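Local atomic coordinates of succinate dehydrogenase subunit A (Mycolicibacterium smegmatis, PDB entry 7D6V), a protein that binds FAD and, as the flavoprotein subunit of a succinate dehydrogenase, probably oxidises succinate to fumarate and passes the electrons on towards quinone. Residues L544-Q556 and D589-Q601. Sequence-based numbering, arbitrary orientation.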
loop_
_atom_site.group_PDB
_atom_site.type_symbol
_atom_site.label_atom_id
_atom_site.label_comp_id
_atom_site.label_asym_id
_atom_site.label_seq_id
_atom_site.Cartn_x
_atom_site.Cartn_y
_atom_site.Cartn_z
ATOM N N LEU A 544 28.892 -1.572 -7.950
ATOM C CA LEU A 544 30.308 -1.227 -7.871
ATOM C C LEU A 544 30.641 -0.032 -8.755
ATOM O O LEU A 544 31.382 0.869 -8.338
ATOM C CB LEU A 544 31.164 -2.432 -8.257
ATOM C CG LEU A 544 31.245 -3.581 -7.249
ATOM C CD1 LEU A 544 31.876 -4.808 -7.884
ATOM C CD2 LEU A 544 32.016 -3.161 -6.014
ATOM N N LEU A 545 30.102 -0.003 -9.977
ATOM C CA LEU A 545 30.361 1.125 -10.869
ATOM C C LEU A 545 29.828 2.429 -10.278
ATOM O O LEU A 545 30.521 3.458 -10.271
ATOM C CB LEU A 545 29.738 0.849 -12.237
ATOM C CG LEU A 545 30.130 1.770 -13.389
ATOM C CD1 LEU A 545 31.617 1.708 -13.614
ATOM C CD2 LEU A 545 29.384 1.388 -14.651
ATOM N N VAL A 546 28.601 2.395 -9.754
ATOM C CA VAL A 546 28.006 3.604 -9.193
ATOM C C VAL A 546 28.767 4.052 -7.951
ATOM O O VAL A 546 28.957 5.253 -7.726
ATOM C CB VAL A 546 26.513 3.373 -8.903
ATOM C CG1 VAL A 546 25.949 4.497 -8.061
ATOM C CG2 VAL A 546 25.743 3.253 -10.205
ATOM N N SER A 547 29.218 3.101 -7.127
ATOM C CA SER A 547 29.992 3.457 -5.944
ATOM C C SER A 547 31.309 4.121 -6.321
ATOM O O SER A 547 31.718 5.102 -5.690
ATOM C CB SER A 547 30.242 2.217 -5.090
ATOM O OG SER A 547 29.029 1.548 -4.805
ATOM N N GLU A 548 31.990 3.598 -7.345
ATOM C CA GLU A 548 33.219 4.240 -7.800
ATOM C C GLU A 548 32.953 5.665 -8.270
ATOM O O GLU A 548 33.713 6.589 -7.945
ATOM C CB GLU A 548 33.863 3.419 -8.916
ATOM C CG GLU A 548 35.318 3.765 -9.186
ATOM C CD GLU A 548 35.885 3.017 -10.377
ATOM O OE1 GLU A 548 36.920 3.456 -10.922
ATOM O OE2 GLU A 548 35.299 1.986 -10.772
ATOM N N CYS A 549 31.869 5.863 -9.025
ATOM C CA CYS A 549 31.537 7.205 -9.497
ATOM C C CYS A 549 31.285 8.154 -8.330
ATOM O O CYS A 549 31.793 9.284 -8.306
ATOM C CB CYS A 549 30.316 7.150 -10.414
ATOM S SG CYS A 549 30.686 6.752 -12.125
ATOM N N VAL A 550 30.499 7.705 -7.350
ATOM C CA VAL A 550 30.164 8.548 -6.204
ATOM C C VAL A 550 31.422 8.917 -5.429
ATOM O O VAL A 550 31.624 10.080 -5.054
ATOM C CB VAL A 550 29.135 7.841 -5.302
ATOM C CG1 VAL A 550 28.973 8.591 -3.996
ATOM C CG2 VAL A 550 27.802 7.728 -6.010
ATOM N N ALA A 551 32.291 7.934 -5.182
ATOM C CA ALA A 551 33.500 8.196 -4.412
ATOM C C ALA A 551 34.424 9.167 -5.136
ATOM O O ALA A 551 34.989 10.075 -4.515
ATOM C CB ALA A 551 34.224 6.886 -4.113
ATOM N N LYS A 552 34.588 9.001 -6.450
ATOM C CA LYS A 552 35.482 9.895 -7.179
ATOM C C LYS A 552 34.932 11.317 -7.230
ATOM O O LYS A 552 35.687 12.285 -7.067
ATOM C CB LYS A 552 35.733 9.354 -8.583
ATOM C CG LYS A 552 36.660 8.159 -8.602
ATOM C CD LYS A 552 37.160 7.863 -9.999
ATOM C CE LYS A 552 38.275 6.838 -9.962
ATOM N NZ LYS A 552 38.958 6.730 -11.274
ATOM N N ALA A 553 33.621 11.468 -7.439
ATOM C CA ALA A 553 33.034 12.804 -7.419
ATOM C C ALA A 553 33.195 13.460 -6.053
ATOM O O ALA A 553 33.552 14.643 -5.958
ATOM C CB ALA A 553 31.561 12.736 -7.815
ATOM N N ALA A 554 32.947 12.700 -4.980
ATOM C CA ALA A 554 33.076 13.250 -3.636
ATOM C C ALA A 554 34.513 13.634 -3.322
ATOM O O ALA A 554 34.750 14.610 -2.603
ATOM C CB ALA A 554 32.560 12.247 -2.606
ATOM N N LEU A 555 35.483 12.882 -3.840
ATOM C CA LEU A 555 36.876 13.264 -3.646
ATOM C C LEU A 555 37.217 14.522 -4.432
ATOM O O LEU A 555 38.000 15.357 -3.967
ATOM C CB LEU A 555 37.802 12.121 -4.052
ATOM C CG LEU A 555 39.288 12.376 -3.795
ATOM C CD1 LEU A 555 39.597 12.271 -2.312
ATOM C CD2 LEU A 555 40.147 11.421 -4.594
ATOM N N GLN A 556 36.647 14.672 -5.627
ATOM C CA GLN A 556 37.041 15.788 -6.476
ATOM C C GLN A 556 36.415 17.111 -6.051
ATOM O O GLN A 556 37.051 18.158 -6.207
ATOM C CB GLN A 556 36.693 15.491 -7.932
ATOM C CG GLN A 556 37.491 16.318 -8.916
ATOM C CD GLN A 556 37.789 15.570 -10.191
ATOM O OE1 GLN A 556 37.869 14.344 -10.199
ATOM N NE2 GLN A 556 37.954 16.306 -11.282
ATOM N N ASP A 589 36.909 -4.173 -18.758
ATOM C CA ASP A 589 35.717 -4.894 -18.328
ATOM C C ASP A 589 36.033 -5.804 -17.149
ATOM O O ASP A 589 37.195 -5.984 -16.775
ATOM C CB ASP A 589 35.167 -5.695 -19.508
ATOM C CG ASP A 589 34.559 -4.814 -20.571
ATOM O OD1 ASP A 589 34.036 -3.738 -20.220
ATOM O OD2 ASP A 589 34.608 -5.194 -21.757
ATOM N N PRO A 590 35.004 -6.413 -16.515
ATOM C CA PRO A 590 33.546 -6.246 -16.647
ATOM C C PRO A 590 32.982 -5.153 -15.748
ATOM O O PRO A 590 31.792 -4.854 -15.811
ATOM C CB PRO A 590 32.987 -7.614 -16.229
ATOM C CG PRO A 590 34.170 -8.526 -16.123
ATOM C CD PRO A 590 35.326 -7.647 -15.786
ATOM N N VAL A 591 33.836 -4.574 -14.910
ATOM C CA VAL A 591 33.508 -3.378 -14.145
ATOM C C VAL A 591 34.482 -2.308 -14.613
ATOM O O VAL A 591 35.649 -2.290 -14.204
ATOM C CB VAL A 591 33.594 -3.599 -12.632
ATOM C CG1 VAL A 591 33.091 -2.367 -11.900
ATOM C CG2 VAL A 591 32.789 -4.821 -12.229
ATOM N N VAL A 592 34.008 -1.421 -15.478
ATOM C CA VAL A 592 34.845 -0.422 -16.133
ATOM C C VAL A 592 35.283 0.658 -15.150
ATOM O O VAL A 592 34.613 0.881 -14.132
ATOM C CB VAL A 592 34.105 0.177 -17.335
ATOM C CG1 VAL A 592 33.818 -0.901 -18.352
ATOM C CG2 VAL A 592 32.802 0.767 -16.875
ATOM N N PRO A 593 36.406 1.328 -15.393
ATOM C CA PRO A 593 36.789 2.480 -14.577
ATOM C C PRO A 593 36.238 3.781 -15.144
ATOM O O PRO A 593 35.913 3.895 -16.326
ATOM C CB PRO A 593 38.323 2.460 -14.640
ATOM C CG PRO A 593 38.651 1.765 -15.905
ATOM C CD PRO A 593 37.466 0.937 -16.333
ATOM N N ASP A 594 36.141 4.774 -14.264
ATOM C CA ASP A 594 35.517 6.045 -14.590
ATOM C C ASP A 594 36.514 7.188 -14.483
ATOM O O ASP A 594 37.453 7.149 -13.683
ATOM C CB ASP A 594 34.326 6.325 -13.675
ATOM C CG ASP A 594 33.376 5.157 -13.589
ATOM O OD1 ASP A 594 33.564 4.301 -12.700
ATOM O OD2 ASP A 594 32.438 5.093 -14.411
ATOM N N VAL A 595 36.293 8.205 -15.308
ATOM C CA VAL A 595 37.013 9.469 -15.246
ATOM C C VAL A 595 35.995 10.570 -14.992
ATOM O O VAL A 595 34.946 10.612 -15.646
ATOM C CB VAL A 595 37.808 9.737 -16.537
ATOM C CG1 VAL A 595 38.134 11.211 -16.669
ATOM C CG2 VAL A 595 39.078 8.924 -16.540
ATOM N N THR A 596 36.290 11.437 -14.029
ATOM C CA THR A 596 35.434 12.562 -13.690
ATOM C C THR A 596 36.107 13.856 -14.133
ATOM O O THR A 596 37.277 14.091 -13.818
ATOM C CB THR A 596 35.139 12.590 -12.189
ATOM O OG1 THR A 596 34.804 11.270 -11.749
ATOM C CG2 THR A 596 33.960 13.481 -11.908
ATOM N N VAL A 597 35.364 14.685 -14.862
ATOM C CA VAL A 597 35.872 15.907 -15.469
ATOM C C VAL A 597 35.067 17.075 -14.899
ATOM O O VAL A 597 34.078 16.886 -14.197
ATOM C CB VAL A 597 35.790 15.856 -17.011
ATOM C CG1 VAL A 597 36.628 16.952 -17.662
ATOM C CG2 VAL A 597 36.219 14.488 -17.518
ATOM N N THR A 598 35.510 18.298 -15.197
ATOM C CA THR A 598 34.926 19.517 -14.637
ATOM C C THR A 598 34.473 20.465 -15.742
ATOM O O THR A 598 35.250 21.323 -16.188
ATOM C CB THR A 598 35.931 20.207 -13.720
ATOM O OG1 THR A 598 37.053 20.644 -14.494
ATOM C CG2 THR A 598 36.422 19.248 -12.656
ATOM N N PRO A 599 33.239 20.344 -16.225
ATOM C CA PRO A 599 32.702 21.326 -17.172
ATOM C C PRO A 599 31.946 22.454 -16.483
ATOM O O PRO A 599 31.510 22.344 -15.337
ATOM C CB PRO A 599 31.737 20.495 -18.030
ATOM C CG PRO A 599 31.321 19.416 -17.144
ATOM C CD PRO A 599 32.496 19.077 -16.282
ATOM N N GLU A 600 31.775 23.545 -17.223
ATOM C CA GLU A 600 31.051 24.712 -16.743
ATOM C C GLU A 600 29.579 24.635 -17.126
ATOM O O GLU A 600 29.212 24.074 -18.161
ATOM C CB GLU A 600 31.655 26.004 -17.297
ATOM C CG GLU A 600 33.150 26.122 -17.095
ATOM C CD GLU A 600 33.545 26.074 -15.633
ATOM O OE1 GLU A 600 33.200 27.015 -14.890
ATOM O OE2 GLU A 600 34.199 25.091 -15.228
ATOM N N GLN A 601 28.738 25.207 -16.270
ATOM C CA GLN A 601 27.308 25.268 -16.518
ATOM C C GLN A 601 26.971 26.409 -17.471
ATOM O O GLN A 601 27.753 27.342 -17.671
ATOM C CB GLN A 601 26.538 25.451 -15.210
ATOM C CG GLN A 601 26.759 24.359 -14.187
ATOM C CD GLN A 601 25.687 24.345 -13.119
ATOM O OE1 GLN A 601 24.512 24.128 -13.408
ATOM N NE2 GLN A 601 26.088 24.574 -11.877
#
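The carboxylate of Asp594 meets Cys549 through a face and Leu545 through an edge. Cys549 SG lies over one face, 3.5 Å from Asp594 CG, while Leu545 CD1 approaches the outer edge between the two oxygens, 3.4 Å from Asp594 OD1. That same OD1 stands over the face of the Glu548 carboxylate, 3.5 Å from Glu548 CD, with the two planes turned 77° apart. Two acids so close would be expected to disfavour double ionisation, but Lys516 forms a salt bridge with Glu548 OE2, and Lys552 makes a long one at the OE1 edge; both probably offset the charge. The setting is a helix packed on a two-stranded antiparallel sheet: within the fumarate reductase flavoprotein C-terminal region, helix 532-556 lies over strand 594-597, which pairs with strand 582-585. The short axes are 8.8 Å apart and inclined by 32°, and Asp594 and Thr596 point toward the helix while Val595 and Val597 point away. The outstretched side chain of Lys552 carries NZ down to Asp594 O, to which it donates at 2.9 Å, nearly in line with the carbonyl (161°). One turn later Gln556 offers NE2 to Thr596 O in a weak bond of 3.4 Å. At the other end, Leu545 CD1 packs on Val592 CG2 (3.6 Å), and Leu234 of helix 230-236 touches Leu545, Cys549 and Asp594.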